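Histidine acid phosphatase (Bifidobacterium longum subsp. infantis, PDB 6RXD) probably removes phosphate groups from inositol polyphosphates such as phytate, as a histidine acid phosphatase of the multiple inositol polyphosphate phosphatase type. Local coordinates at residues G7-P15 against A339-D350; H108-N119 against A443-Y451. All coordinates share one frame; numbering follows the deposited sequence. Where two conformers were deposited one is given.

Interaction 1. Residues G7-P15 against A339-D350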
# COMPACT_ATOMS: atom_id res chain seq x y z
N GLY A 7 -6.38 1.88 -17.93
CA GLY A 7 -6.17 1.11 -16.71
C GLY A 7 -6.01 -0.37 -17.00
O GLY A 7 -6.43 -0.79 -18.08
N ARG A 8 -5.38 -1.11 -16.07
CA ARG A 8 -5.39 -2.59 -15.96
C ARG A 8 -4.11 -3.30 -15.50
O ARG A 8 -3.01 -3.03 -16.00
CB ARG A 8 -5.78 -3.29 -17.24
CG ARG A 8 -7.11 -3.97 -17.22
CD ARG A 8 -7.23 -4.64 -18.56
NE ARG A 8 -6.23 -4.09 -19.47
CZ ARG A 8 -6.45 -3.11 -20.35
NH1 ARG A 8 -7.66 -2.58 -20.45
NH2 ARG A 8 -5.47 -2.67 -21.12
N TYR A 9 -4.30 -4.26 -14.60
CA TYR A 9 -3.22 -5.07 -14.06
C TYR A 9 -2.08 -4.24 -13.54
O TYR A 9 -0.93 -4.41 -13.92
CB TYR A 9 -2.75 -6.10 -15.09
CG TYR A 9 -3.92 -6.83 -15.71
CD1 TYR A 9 -4.75 -7.63 -14.93
CD2 TYR A 9 -4.20 -6.70 -17.06
CE1 TYR A 9 -5.84 -8.29 -15.50
CE2 TYR A 9 -5.28 -7.36 -17.63
CZ TYR A 9 -6.09 -8.15 -16.85
OH TYR A 9 -7.16 -8.81 -17.42
N TYR A 10 -2.43 -3.33 -12.63
CA TYR A 10 -1.45 -2.48 -11.98
C TYR A 10 -0.89 -3.08 -10.70
O TYR A 10 0.01 -2.50 -10.10
CB TYR A 10 -2.09 -1.14 -11.62
CG TYR A 10 -2.49 -0.25 -12.78
CD1 TYR A 10 -3.67 0.49 -12.71
CD2 TYR A 10 -1.69 -0.11 -13.90
CE1 TYR A 10 -4.05 1.34 -13.75
CE2 TYR A 10 -2.06 0.74 -14.96
CZ TYR A 10 -3.24 1.46 -14.86
OH TYR A 10 -3.62 2.31 -15.88
N SER A 11 -1.41 -4.24 -10.27
CA SER A 11 -0.95 -4.87 -9.04
C SER A 11 -1.07 -3.86 -7.89
O SER A 11 -1.96 -3.03 -7.90
CB SER A 11 0.49 -5.39 -9.22
OG SER A 11 1.02 -5.97 -8.03
N SER A 12 -0.17 -3.91 -6.92
CA SER A 12 -0.29 -2.99 -5.77
C SER A 12 0.09 -1.53 -6.10
O SER A 12 0.15 -0.69 -5.21
CB SER A 12 0.53 -3.51 -4.58
OG SER A 12 1.90 -3.48 -4.90
N LYS A 13 0.33 -1.24 -7.37
CA LYS A 13 0.48 0.15 -7.82
C LYS A 13 -0.86 0.72 -8.27
O LYS A 13 -0.93 1.84 -8.74
CB LYS A 13 1.49 0.26 -8.97
CG LYS A 13 2.92 0.58 -8.56
CD LYS A 13 3.48 -0.40 -7.56
CE LYS A 13 4.97 -0.13 -7.36
NZ LYS A 13 5.48 -0.69 -6.08
N GLN A 14 -1.93 -0.06 -8.14
CA GLN A 14 -3.26 0.43 -8.50
C GLN A 14 -3.55 1.79 -7.84
O GLN A 14 -3.48 1.93 -6.61
CB GLN A 14 -4.31 -0.58 -8.03
CG GLN A 14 -5.74 -0.09 -8.09
CD GLN A 14 -6.19 0.20 -9.49
OE1 GLN A 14 -6.04 -0.65 -10.38
NE2 GLN A 14 -6.75 1.39 -9.71
N PRO A 15 -3.87 2.82 -8.65
CA PRO A 15 -4.23 4.07 -7.97
C PRO A 15 -5.52 3.94 -7.16
O PRO A 15 -6.46 3.23 -7.55
CB PRO A 15 -4.43 5.04 -9.14
CG PRO A 15 -3.51 4.49 -10.23
CD PRO A 15 -3.67 3.00 -10.10
N ALA A 339 -2.37 -6.92 -22.99
CA ALA A 339 -2.91 -6.71 -21.65
C ALA A 339 -2.82 -8.01 -20.85
O ALA A 339 -2.62 -8.00 -19.63
CB ALA A 339 -4.35 -6.24 -21.72
N ASP A 340 -2.96 -9.14 -21.54
CA ASP A 340 -2.83 -10.43 -20.88
C ASP A 340 -1.40 -10.68 -20.43
O ASP A 340 -1.16 -11.44 -19.49
CB ASP A 340 -3.33 -11.56 -21.78
CG ASP A 340 -4.84 -11.68 -21.78
OD1 ASP A 340 -5.48 -11.19 -20.82
OD2 ASP A 340 -5.38 -12.26 -22.74
N ASP A 341 -0.45 -10.03 -21.09
CA ASP A 341 0.93 -10.11 -20.61
C ASP A 341 1.05 -9.33 -19.30
O ASP A 341 1.69 -9.80 -18.37
CB ASP A 341 1.91 -9.56 -21.66
CG ASP A 341 1.96 -10.40 -22.92
OD1 ASP A 341 1.69 -11.62 -22.86
OD2 ASP A 341 2.29 -9.84 -23.98
N ALA A 342 0.44 -8.14 -19.24
CA ALA A 342 0.42 -7.37 -18.00
C ALA A 342 -0.15 -8.20 -16.85
O ALA A 342 0.35 -8.13 -15.72
CB ALA A 342 -0.39 -6.07 -18.16
N ARG A 343 -1.18 -8.98 -17.13
CA ARG A 343 -1.80 -9.83 -16.12
C ARG A 343 -0.79 -10.87 -15.60
O ARG A 343 -0.75 -11.15 -14.41
CB ARG A 343 -3.05 -10.50 -16.69
CG ARG A 343 -3.77 -11.46 -15.77
CD ARG A 343 -4.91 -12.15 -16.52
NE ARG A 343 -5.60 -13.13 -15.68
CZ ARG A 343 -5.22 -14.39 -15.56
NH1 ARG A 343 -5.91 -15.22 -14.78
NH2 ARG A 343 -4.16 -14.84 -16.23
N MET A 344 0.01 -11.43 -16.50
CA MET A 344 1.06 -12.37 -16.10
C MET A 344 2.10 -11.69 -15.20
O MET A 344 2.54 -12.26 -14.21
CB MET A 344 1.77 -12.97 -17.32
CG MET A 344 0.90 -13.87 -18.18
SD MET A 344 0.25 -15.26 -17.26
CE MET A 344 1.76 -16.01 -16.66
N PHE A 345 2.52 -10.48 -15.57
CA PHE A 345 3.52 -9.75 -14.79
C PHE A 345 2.96 -9.34 -13.43
O PHE A 345 3.66 -9.37 -12.42
CB PHE A 345 4.00 -8.52 -15.56
CG PHE A 345 4.53 -8.84 -16.93
CD1 PHE A 345 5.26 -9.99 -17.15
CD2 PHE A 345 4.25 -8.01 -18.01
CE1 PHE A 345 5.74 -10.30 -18.42
CE2 PHE A 345 4.72 -8.32 -19.29
CZ PHE A 345 5.47 -9.47 -19.48
N ALA A 346 1.68 -8.95 -13.42
CA ALA A 346 1.00 -8.64 -12.17
C ALA A 346 0.97 -9.85 -11.25
O ALA A 346 1.12 -9.72 -10.04
CB ALA A 346 -0.43 -8.15 -12.43
N TRP A 347 0.74 -11.03 -11.81
CA TRP A 347 0.75 -12.23 -10.98
C TRP A 347 2.12 -12.46 -10.40
O TRP A 347 2.25 -12.79 -9.23
CB TRP A 347 0.31 -13.46 -11.77
CG TRP A 347 0.61 -14.74 -11.07
CD1 TRP A 347 -0.00 -15.23 -9.94
CD2 TRP A 347 1.57 -15.72 -11.46
NE1 TRP A 347 0.55 -16.44 -9.60
CE2 TRP A 347 1.51 -16.77 -10.52
CE3 TRP A 347 2.50 -15.80 -12.51
CZ2 TRP A 347 2.33 -17.90 -10.61
CZ3 TRP A 347 3.32 -16.93 -12.59
CH2 TRP A 347 3.23 -17.96 -11.65
N ALA A 348 3.15 -12.31 -11.23
CA ALA A 348 4.52 -12.49 -10.75
C ALA A 348 4.82 -11.55 -9.57
O ALA A 348 5.41 -11.97 -8.58
CB ALA A 348 5.51 -12.27 -11.89
N LEU A 349 4.39 -10.29 -9.66
CA LEU A 349 4.61 -9.36 -8.55
C LEU A 349 3.74 -9.69 -7.34
O LEU A 349 4.21 -9.67 -6.18
CB LEU A 349 4.37 -7.91 -8.98
CG LEU A 349 5.39 -7.34 -9.96
CD1 LEU A 349 5.22 -5.83 -10.08
CD2 LEU A 349 6.79 -7.69 -9.51
N ASP A 350 2.47 -9.98 -7.59
CA ASP A 350 1.54 -10.26 -6.51
C ASP A 350 1.98 -11.50 -5.75
O ASP A 350 1.85 -11.55 -4.55
CB ASP A 350 0.13 -10.50 -7.04
CG ASP A 350 -0.65 -9.21 -7.28
OD1 ASP A 350 -0.18 -8.12 -6.88
OD2 ASP A 350 -1.76 -9.31 -7.85

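Interaction 2. Residues H108-N119 against A443-Y451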
# COMPACT_ATOMS: atom_id res chain seq x y z
N HIS A 108 -4.78 11.28 -0.58
CA HIS A 108 -4.89 11.53 0.85
C HIS A 108 -5.70 12.77 1.19
O HIS A 108 -6.42 12.80 2.18
CB HIS A 108 -3.51 11.50 1.50
CG HIS A 108 -3.03 10.11 1.76
ND1 HIS A 108 -3.31 9.44 2.93
CD2 HIS A 108 -2.38 9.23 0.96
CE1 HIS A 108 -2.83 8.21 2.85
NE2 HIS A 108 -2.26 8.06 1.67
N TYR A 109 -5.59 13.80 0.35
CA TYR A 109 -6.40 14.99 0.55
C TYR A 109 -7.89 14.62 0.53
O TYR A 109 -8.66 15.04 1.40
CB TYR A 109 -6.07 16.01 -0.54
CG TYR A 109 -6.74 17.36 -0.35
CD1 TYR A 109 -6.06 18.41 0.25
CD2 TYR A 109 -8.04 17.58 -0.79
CE1 TYR A 109 -6.65 19.64 0.42
CE2 TYR A 109 -8.65 18.81 -0.62
CZ TYR A 109 -7.95 19.84 -0.02
OH TYR A 109 -8.55 21.07 0.14
N GLY A 110 -8.29 13.80 -0.44
CA GLY A 110 -9.68 13.40 -0.56
C GLY A 110 -10.13 12.50 0.58
O GLY A 110 -11.23 12.65 1.10
N ILE A 111 -9.28 11.56 0.96
CA ILE A 111 -9.60 10.67 2.07
C ILE A 111 -9.83 11.50 3.35
O ILE A 111 -10.77 11.24 4.10
CB ILE A 111 -8.52 9.60 2.28
CG1 ILE A 111 -8.44 8.67 1.06
CG2 ILE A 111 -8.84 8.76 3.53
CD1 ILE A 111 -7.21 7.74 1.06
N GLY A 112 -8.97 12.50 3.57
CA GLY A 112 -9.11 13.40 4.71
C GLY A 112 -10.37 14.25 4.69
O GLY A 112 -11.05 14.38 5.72
N GLU A 113 -10.68 14.84 3.54
CA GLU A 113 -11.94 15.58 3.37
C GLU A 113 -13.12 14.71 3.76
O GLU A 113 -14.00 15.13 4.52
CB GLU A 113 -12.17 15.96 1.91
CG GLU A 113 -11.26 16.95 1.27
CD GLU A 113 -11.75 17.32 -0.12
OE1 GLU A 113 -11.89 16.41 -0.97
OE2 GLU A 113 -12.04 18.51 -0.36
N ARG A 114 -13.17 13.49 3.21
CA ARG A 114 -14.31 12.62 3.43
C ARG A 114 -14.34 12.02 4.84
O ARG A 114 -15.41 11.66 5.34
CB ARG A 114 -14.36 11.51 2.36
CG ARG A 114 -14.52 12.07 0.95
CD ARG A 114 -14.68 10.96 -0.08
NE ARG A 114 -13.48 10.12 -0.18
CZ ARG A 114 -12.46 10.38 -1.00
NH1 ARG A 114 -12.47 11.44 -1.79
NH2 ARG A 114 -11.41 9.58 -1.02
N ALA A 115 -13.18 11.93 5.49
CA ALA A 115 -13.16 11.49 6.88
C ALA A 115 -13.88 12.51 7.77
O ALA A 115 -14.66 12.13 8.65
CB ALA A 115 -11.72 11.26 7.37
N TYR A 116 -13.65 13.79 7.54
CA TYR A 116 -14.40 14.79 8.30
C TYR A 116 -15.88 14.71 7.96
O TYR A 116 -16.74 14.71 8.85
CB TYR A 116 -13.90 16.22 8.05
CG TYR A 116 -14.87 17.22 8.62
CD1 TYR A 116 -15.02 17.38 9.99
CD2 TYR A 116 -15.69 17.97 7.78
CE1 TYR A 116 -15.94 18.28 10.53
CE2 TYR A 116 -16.61 18.88 8.31
CZ TYR A 116 -16.73 19.02 9.67
OH TYR A 116 -17.64 19.91 10.19
N GLN A 117 -16.18 14.64 6.67
CA GLN A 117 -17.56 14.71 6.19
C GLN A 117 -18.41 13.57 6.73
O GLN A 117 -19.56 13.78 7.13
CB GLN A 117 -17.59 14.77 4.66
CG GLN A 117 -17.11 16.12 4.13
CD GLN A 117 -16.87 16.14 2.64
OE1 GLN A 117 -16.85 15.10 1.98
NE2 GLN A 117 -16.69 17.34 2.09
N ARG A 118 -17.85 12.36 6.76
CA ARG A 118 -18.58 11.20 7.24
C ARG A 118 -18.88 11.30 8.73
O ARG A 118 -19.90 10.79 9.21
CB ARG A 118 -17.82 9.90 6.96
CG ARG A 118 -18.65 8.65 7.24
CD ARG A 118 -17.90 7.40 6.82
NE ARG A 118 -16.93 6.96 7.83
CZ ARG A 118 -15.62 7.11 7.72
NH1 ARG A 118 -15.08 7.69 6.65
NH2 ARG A 118 -14.82 6.67 8.68
N ASN A 119 -17.99 11.96 9.46
CA ASN A 119 -18.15 12.08 10.90
C ASN A 119 -18.27 13.52 11.33
O ASN A 119 -17.72 13.91 12.36
CB ASN A 119 -17.00 11.40 11.65
CG ASN A 119 -17.24 9.92 11.84
OD1 ASN A 119 -18.20 9.51 12.51
ND2 ASN A 119 -16.39 9.11 11.25
N ALA A 443 -2.73 4.24 -1.26
CA ALA A 443 -3.61 4.85 -0.26
C ALA A 443 -4.66 3.90 0.32
O ALA A 443 -5.67 4.35 0.86
CB ALA A 443 -4.28 6.14 -0.81
N ALA A 444 -4.42 2.60 0.24
CA ALA A 444 -5.33 1.63 0.84
C ALA A 444 -5.56 2.00 2.30
O ALA A 444 -4.64 2.40 2.99
CB ALA A 444 -4.74 0.21 0.76
N ASN A 445 -6.79 1.86 2.77
CA ASN A 445 -7.07 2.24 4.14
C ASN A 445 -8.21 1.46 4.77
O ASN A 445 -9.14 1.02 4.10
CB ASN A 445 -7.30 3.75 4.25
CG ASN A 445 -8.52 4.23 3.48
OD1 ASN A 445 -9.61 4.37 4.04
ND2 ASN A 445 -8.34 4.46 2.19
N VAL A 446 -8.11 1.30 6.09
CA VAL A 446 -9.18 0.72 6.87
C VAL A 446 -9.62 1.80 7.85
O VAL A 446 -8.78 2.44 8.47
CB VAL A 446 -8.69 -0.52 7.64
CG1 VAL A 446 -9.74 -0.97 8.66
CG2 VAL A 446 -8.34 -1.66 6.66
N GLN A 447 -10.92 2.01 7.96
CA GLN A 447 -11.45 2.98 8.93
C GLN A 447 -12.54 2.31 9.77
O GLN A 447 -13.34 1.53 9.24
CB GLN A 447 -12.02 4.19 8.20
CG GLN A 447 -10.99 4.95 7.35
CD GLN A 447 -11.53 6.23 6.78
OE1 GLN A 447 -12.20 7.00 7.47
NE2 GLN A 447 -11.23 6.49 5.51
N TRP A 448 -12.57 2.60 11.06
CA TRP A 448 -13.66 2.11 11.91
C TRP A 448 -14.36 3.30 12.52
O TRP A 448 -13.70 4.22 13.01
CB TRP A 448 -13.12 1.26 13.07
CG TRP A 448 -12.56 -0.09 12.71
CD1 TRP A 448 -12.43 -0.63 11.46
CD2 TRP A 448 -12.05 -1.05 13.63
NE1 TRP A 448 -11.86 -1.88 11.56
CE2 TRP A 448 -11.61 -2.16 12.88
CE3 TRP A 448 -11.92 -1.07 15.02
CZ2 TRP A 448 -11.04 -3.29 13.48
CZ3 TRP A 448 -11.35 -2.20 15.62
CH2 TRP A 448 -10.93 -3.29 14.85
N ASP A 449 -15.69 3.25 12.53
CA ASP A 449 -16.50 4.24 13.25
C ASP A 449 -17.10 3.59 14.48
O ASP A 449 -17.57 2.46 14.42
CB ASP A 449 -17.63 4.75 12.36
CG ASP A 449 -17.13 5.44 11.12
OD1 ASP A 449 -16.07 6.09 11.18
OD2 ASP A 449 -17.79 5.33 10.07
N VAL A 450 -17.12 4.33 15.60
CA VAL A 450 -17.64 3.78 16.84
C VAL A 450 -18.72 4.69 17.40
O VAL A 450 -18.51 5.90 17.56
CB VAL A 450 -16.53 3.62 17.91
CG1 VAL A 450 -17.09 2.95 19.17
CG2 VAL A 450 -15.38 2.80 17.35
N TYR A 451 -19.89 4.12 17.67
CA TYR A 451 -21.00 4.87 18.22
C TYR A 451 -21.39 4.28 19.56
O TYR A 451 -21.02 3.14 19.88
CB TYR A 451 -22.21 4.79 17.28
CG TYR A 451 -22.20 5.70 16.05
CD1 TYR A 451 -23.32 6.43 15.72
CD2 TYR A 451 -21.08 5.80 15.23
CE1 TYR A 451 -23.35 7.24 14.60
CE2 TYR A 451 -21.10 6.62 14.10
CZ TYR A 451 -22.24 7.32 13.79
OH TYR A 451 -22.27 8.13 12.67
O HOH W 1 -12.41 8.90 4.34
O HOH W 2 -20.11 8.19 10.98

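Interaction 1. Residues G7-P15 against A339-D350
Tyr9 lays its ring on the backbone and side-chain base of Arg343, on a face of helix 339-350 lined by Ala339, Ala342 and Ala346. Arg343 CB sits 3.6 Å from the centroid of the Tyr9 ring and only 6° off the ring normal, a CH-pi contact over the face. CG of Arg8 lies over the opposite face, offset toward the rim. Tyr9 CB packs on Ala342 CB at 3.9 Å and on Ala346 CB at 4.1 Å, while Tyr9 CD2 approaches the carbonyl oxygen of Ala339 to 3.3 Å. Further along the helix, Ser11 OG gives a hydrogen bond of 2.7 Å to Asp350 OD1. The hydroxyl lies anti to the serine's own backbone N (chi1 178°) and meets the carboxylate from above its plane, 43° out of it. The other oxygen of Asp350, OD2, is bonded to Tyr429. Ala339 CB touches the Arg8 guanidinium obliquely, 3.6 Å from Arg8 NE. The N-terminal loop thus lies along helix 339-357, and the carbonyl oxygens of Arg8 and Tyr9, which accept hydrogen bonds from the hydroxyls of Tyr312 and Tyr309, tie it also to helix 301-317.

Interaction 2. Residues H108-N119 against A443-Y451
Helix 108-118 runs nearly parallel to strand 445-451, their axes inclined by 14° and 11.5 Å apart at closest approach, and side chains of alternate strand residues span the gap. Arg118, near the helix C-terminus, carries the largest share. Its chain leaves anti to the backbone N and bends at chi3 (81°), which turns the guanidinium edge to the strand. Arg118 NE and NH2 grip Asp449 side-on in a salt bridge: NE reaches OD2 at 2.9 Å on its syn lone pair, and NH2 reaches OD1 at 2.9 Å, with the two planes 30° apart. Arg118 NH1 and NH2 also converge end-on on Gln447 OE1, at 3.1 and 2.9 Å, both from the same face of the amide. Asn119 ND2 adds a third bond to the carboxylate, coming down on Asp449 OD1 at 3.0 Å from above the carboxylate plane of Asp449. The Gln447 amide is fixed at its other end as well, where NE2 donates to Asn445 OD1 and to a water held by the Ile111 carbonyl. A second water joins Tyr451 OH to Asn119 OD1 and the Arg118 carbonyl. Toward Ala443 the contact turns apolar: Ile111 CD1 meets Ala443 CB at 3.8 Å, and the His108 ring lies beside the same methyl. Because Arg469 also salt-bridges Asp449 and Thr39 bonds to it, the buried carboxylate is probably held as an anion, stabilised by Arg118 and Arg469 within a polar network that joins helix to central sheet.

How the interactions relate
The segments of the two interactions alternate in sequence; their centres lie about 27 Å apart and their nearest atoms about 6 Å, without touching. The N-terminal loop of interaction 1 leads on toward interaction 2: Gln14 pairs through its backbone with Met442, and Pro15 packs on Gln103 and Gln107 of helix 102-118. Both contacts border the RHG motif (Arg44, His45), the signature of histidine phosphatases: Ser12 O bonds Arg44, and Ala443 and Ala444 pair through their backbones with His45 and Arg44. Asp341, on the side of helix 339-350 turned away from the loop, and Glu151, about 9 Å from His108 between side chains, bind zinc in a structure of this protein, but not here.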